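Local coordinates for peridinin-chlorophyll A protein (Amphidinium carterae, PDB 2C9E) that probably serves as a water-soluble light-harvesting antenna, holding peridinin, chlorophyll a and galactolipid within a helical shell to capture blue-green light, at residues Y189-K194 / E307-A312. Sequence-based numbering, arbitrary orientation.
With DGD (digalactosyl diacyl glycerol (dgdg)), chain K.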
loop_
_atom_site.group_PDB
_atom_site.type_symbol
_atom_site.label_atom_id
_atom_site.label_comp_id
_atom_site.label_asym_id
_atom_site.label_seq_id
_atom_site.Cartn_x
_atom_site.Cartn_y
_atom_site.Cartn_z
ATOM N N TYR A 189 1.142 1.951 22.796
ATOM C CA TYR A 189 -0.151 2.641 22.830
ATOM C C TYR A 189 -0.027 4.088 23.358
ATOM O O TYR A 189 -0.560 5.023 22.742
ATOM C CB TYR A 189 -1.182 1.862 23.666
ATOM C CG TYR A 189 -2.595 2.388 23.499
ATOM C CD1 TYR A 189 -3.068 3.479 24.258
ATOM C CD2 TYR A 189 -3.443 1.849 22.520
ATOM C CE1 TYR A 189 -4.350 4.019 24.034
ATOM C CE2 TYR A 189 -4.712 2.369 22.278
ATOM C CZ TYR A 189 -5.164 3.454 23.028
ATOM O OH TYR A 189 -6.399 3.976 22.733
ATOM N N PRO A 190 0.692 4.307 24.487
ATOM C CA PRO A 190 0.837 5.680 25.021
ATOM C C PRO A 190 1.610 6.641 24.125
ATOM O O PRO A 190 1.565 7.856 24.290
ATOM C CB PRO A 190 1.537 5.473 26.357
ATOM C CG PRO A 190 1.232 3.995 26.688
ATOM C CD PRO A 190 1.323 3.318 25.375
ATOM N N ILE A 191 2.375 6.096 23.204
ATOM C CA ILE A 191 3.113 6.915 22.242
ATOM C C ILE A 191 2.134 7.177 21.071
ATOM O O ILE A 191 1.989 8.303 20.593
ATOM C CB ILE A 191 4.356 6.142 21.731
ATOM C CG1 ILE A 191 5.232 5.802 22.931
ATOM C CG2 ILE A 191 5.067 6.944 20.678
ATOM C CD1 ILE A 191 6.568 5.140 22.628
ATOM N N MET A 192 1.475 6.113 20.617
ATOM C CA MET A 192 0.490 6.192 19.549
ATOM C C MET A 192 -0.587 7.204 19.900
ATOM O O MET A 192 -0.898 8.083 19.070
ATOM C CB MET A 192 -0.140 4.798 19.327
ATOM C CG MET A 192 -1.182 4.676 18.216
ATOM S SD MET A 192 -2.733 5.435 18.649
ATOM C CE MET A 192 -3.322 4.179 19.819
ATOM N N ASP A 193 -1.132 7.110 21.127
ATOM C CA ASP A 193 -2.248 7.994 21.525
ATOM C C ASP A 193 -1.955 9.475 21.638
ATOM O O ASP A 193 -2.888 10.292 21.754
ATOM C CB ASP A 193 -3.033 7.476 22.783
ATOM C CG ASP A 193 -2.249 7.612 24.128
ATOM O OD1 ASP A 193 -1.103 8.135 24.108
ATOM O OD2 ASP A 193 -2.781 7.191 25.213
ATOM N N LYS A 194 -0.684 9.858 21.572
ATOM C CA LYS A 194 -0.395 11.288 21.593
ATOM C C LYS A 194 -0.221 11.874 20.170
ATOM O O LYS A 194 -0.152 13.075 19.986
ATOM C CB LYS A 194 0.828 11.537 22.448
ATOM C CG LYS A 194 0.547 11.005 23.884
ATOM C CD LYS A 194 1.646 11.325 24.850
ATOM C CE LYS A 194 1.296 10.792 26.218
ATOM N NZ LYS A 194 1.160 9.303 26.265
ATOM N N GLU A 307 11.976 9.264 26.772
ATOM C CA GLU A 307 11.895 8.154 27.715
ATOM C C GLU A 307 11.034 7.007 27.233
ATOM O O GLU A 307 11.489 5.867 27.118
ATOM C CB GLU A 307 11.300 8.615 29.065
ATOM C CG GLU A 307 12.241 9.421 29.941
ATOM C CD GLU A 307 12.049 10.906 29.784
ATOM O OE1 GLU A 307 10.993 11.417 30.236
ATOM O OE2 GLU A 307 12.942 11.558 29.217
ATOM N N GLN A 308 9.765 7.317 27.011
ATOM C CA GLN A 308 8.804 6.328 26.592
ATOM C C GLN A 308 9.216 5.621 25.317
ATOM O O GLN A 308 9.010 4.432 25.219
ATOM C CB GLN A 308 7.421 6.970 26.448
ATOM C CG GLN A 308 6.280 5.972 26.336
ATOM C CD GLN A 308 6.234 4.960 27.512
ATOM O OE1 GLN A 308 6.781 5.233 28.590
ATOM N NE2 GLN A 308 5.561 3.801 27.308
ATOM N N ALA A 309 9.836 6.321 24.365
ATOM C CA ALA A 309 10.236 5.675 23.117
ATOM C C ALA A 309 11.363 4.680 23.328
ATOM O O ALA A 309 11.364 3.609 22.741
ATOM C CB ALA A 309 10.635 6.684 22.090
ATOM N N LYS A 310 12.342 5.059 24.147
ATOM C CA LYS A 310 13.452 4.173 24.474
ATOM C C LYS A 310 12.918 2.974 25.219
ATOM O O LYS A 310 13.316 1.859 24.959
ATOM C CB LYS A 310 14.497 4.920 25.302
ATOM C CG LYS A 310 15.403 5.764 24.408
ATOM C CD LYS A 310 16.215 6.833 25.148
ATOM C CE LYS A 310 17.012 7.676 24.124
ATOM N NZ LYS A 310 17.222 9.102 24.581
ATOM N N ALA A 311 11.991 3.202 26.139
ATOM C CA ALA A 311 11.397 2.098 26.894
ATOM C C ALA A 311 10.624 1.143 25.952
ATOM O O ALA A 311 10.627 -0.089 26.141
ATOM C CB ALA A 311 10.454 2.644 27.947
ATOM N N ALA A 312 9.978 1.725 24.943
ATOM C CA ALA A 312 9.213 0.966 23.990
ATOM C C ALA A 312 10.152 0.146 23.106
ATOM O O ALA A 312 9.864 -1.017 22.800
ATOM C CB ALA A 312 8.343 1.914 23.136
HETATM C C1A DGD K . 11.608 1.335 10.480
HETATM C C2A DGD K . 10.321 1.453 9.650
HETATM C C3A DGD K . 10.582 1.735 8.164
HETATM C C4A DGD K . 11.123 0.502 7.410
HETATM C C5A DGD K . 10.964 0.651 5.900
HETATM C C6A DGD K . 10.031 -0.335 5.169
HETATM C C7A DGD K . 8.732 -0.704 5.878
HETATM C C8A DGD K . 7.480 -0.557 4.963
HETATM C C9A DGD K . 6.181 -0.603 5.821
HETATM C CAA DGD K . 5.640 0.763 6.223
HETATM C CBA DGD K . 4.118 0.972 5.905
HETATM C CCA DGD K . 3.309 -0.329 5.505
HETATM C CDA DGD K . 2.989 -0.297 4.002
HETATM C CEA DGD K . 2.033 -1.359 3.550
HETATM C CFA DGD K . 0.533 -0.967 3.505
HETATM C CGA DGD K . -0.230 -2.000 2.603
HETATM C CHA DGD K . -1.616 -1.514 2.132
HETATM C CIA DGD K . -1.602 -0.099 1.503
HETATM O O1A DGD K . 12.548 2.131 10.241
HETATM C C1B DGD K . 11.437 1.339 15.083
HETATM C C2B DGD K . 11.329 0.795 16.523
HETATM C C3B DGD K . 10.443 1.682 17.403
HETATM C C4B DGD K . 10.349 1.192 18.850
HETATM C C5B DGD K . 9.249 1.938 19.632
HETATM C C6B DGD K . 9.427 3.480 19.631
HETATM C C7B DGD K . 8.084 4.193 19.578
HETATM C C8B DGD K . 7.190 3.697 18.425
HETATM C C9B DGD K . 5.742 4.152 18.644
HETATM C CAB DGD K . 4.917 4.234 17.328
HETATM C CBB DGD K . 3.487 4.652 17.576
HETATM C CCB DGD K . 2.518 3.500 17.784
HETATM C CDB DGD K . 2.518 2.477 16.653
HETATM C CEB DGD K . 3.466 1.285 16.962
HETATM C CFB DGD K . 4.089 0.853 15.656
HETATM C CGB DGD K . 5.410 0.288 15.789
HETATM C CHB DGD K . 6.481 1.322 15.722
HETATM C CIB DGD K . 7.812 0.593 15.612
HETATM O O1B DGD K . 10.403 1.720 14.476
HETATM O O1G DGD K . 11.426 0.820 11.753
HETATM C C1G DGD K . 12.576 0.627 12.547
HETATM C C2G DGD K . 12.791 1.958 13.282
HETATM O O2G DGD K . 12.604 1.860 14.709
HETATM C C3G DGD K . 14.230 2.449 13.037
HETATM O O3G DGD K . 15.111 1.397 13.483
HETATM C C1D DGD K . 15.939 1.749 14.589
HETATM C C2D DGD K . 16.610 0.439 15.026
HETATM O O2D DGD K . 15.617 -0.497 15.469
HETATM C C3D DGD K . 17.579 0.756 16.176
HETATM O O3D DGD K . 18.261 -0.425 16.575
HETATM C C4D DGD K . 18.598 1.803 15.716
HETATM O O4D DGD K . 19.477 1.229 14.753
HETATM C C5D DGD K . 17.859 3.001 15.079
HETATM O O5D DGD K . 19.500 4.569 15.681
HETATM C C6D DGD K . 18.874 3.987 14.564
HETATM O O6D DGD K . 17.006 2.606 14.014
HETATM C C1E DGD K . 20.922 4.370 15.596
HETATM C C2E DGD K . 21.563 4.712 16.963
HETATM O O2E DGD K . 20.956 3.903 17.987
HETATM C C3E DGD K . 21.280 6.182 17.305
HETATM O O3E DGD K . 22.068 6.566 18.432
HETATM C C4E DGD K . 21.514 7.145 16.085
HETATM O O4E DGD K . 22.914 7.357 15.873
HETATM C C5E DGD K . 20.876 6.550 14.805
HETATM O O6E DGD K . 21.396 5.231 14.548
HETATM C C6E DGD K . 21.130 7.462 13.601
HETATM O O5E DGD K . 20.484 7.006 12.419
#
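The amide of Gln308 approaches the pyrrolidine ring of Pro190 with its nitrogen, NE2 lying 4.4 Å from Pro190 CG, a loose contact. That nitrogen is hydrogen-bonded to the carbonyl of Ala187, which the kink at Pro190 leaves without the usual helical bond from Ile191. On the same segment, one face of the Tyr189 ring carries Met192 CE, 3.3 Å above the plane and shifted toward the rim. The contact illustrates how a single branched side chain can join two helices and a lipid. Ile191 CG1 meets Gln308 CG at 3.6 Å, and its extended chain (chi2 -175°) carries CD1 on to Ala312 CB, 3.7 Å away. The second branch, CG2, lies anti to the backbone N and packs 3.5 Å from C9B of the galactolipid's acyl chain; CD1 also touches that chain, 3.5 Å from C7B. An alanine at Ile191 would lose both branches and is likely to leave a gap between Gln308, Ala312 and the lipid tail. With Met192 and Ala309, Ile191 and Ala312 thus help form a digalactosyl diacylglycerol pocket, where helices 176-192 and 306-324 pack together in this all-helical peridinin-chlorophyll protein fold.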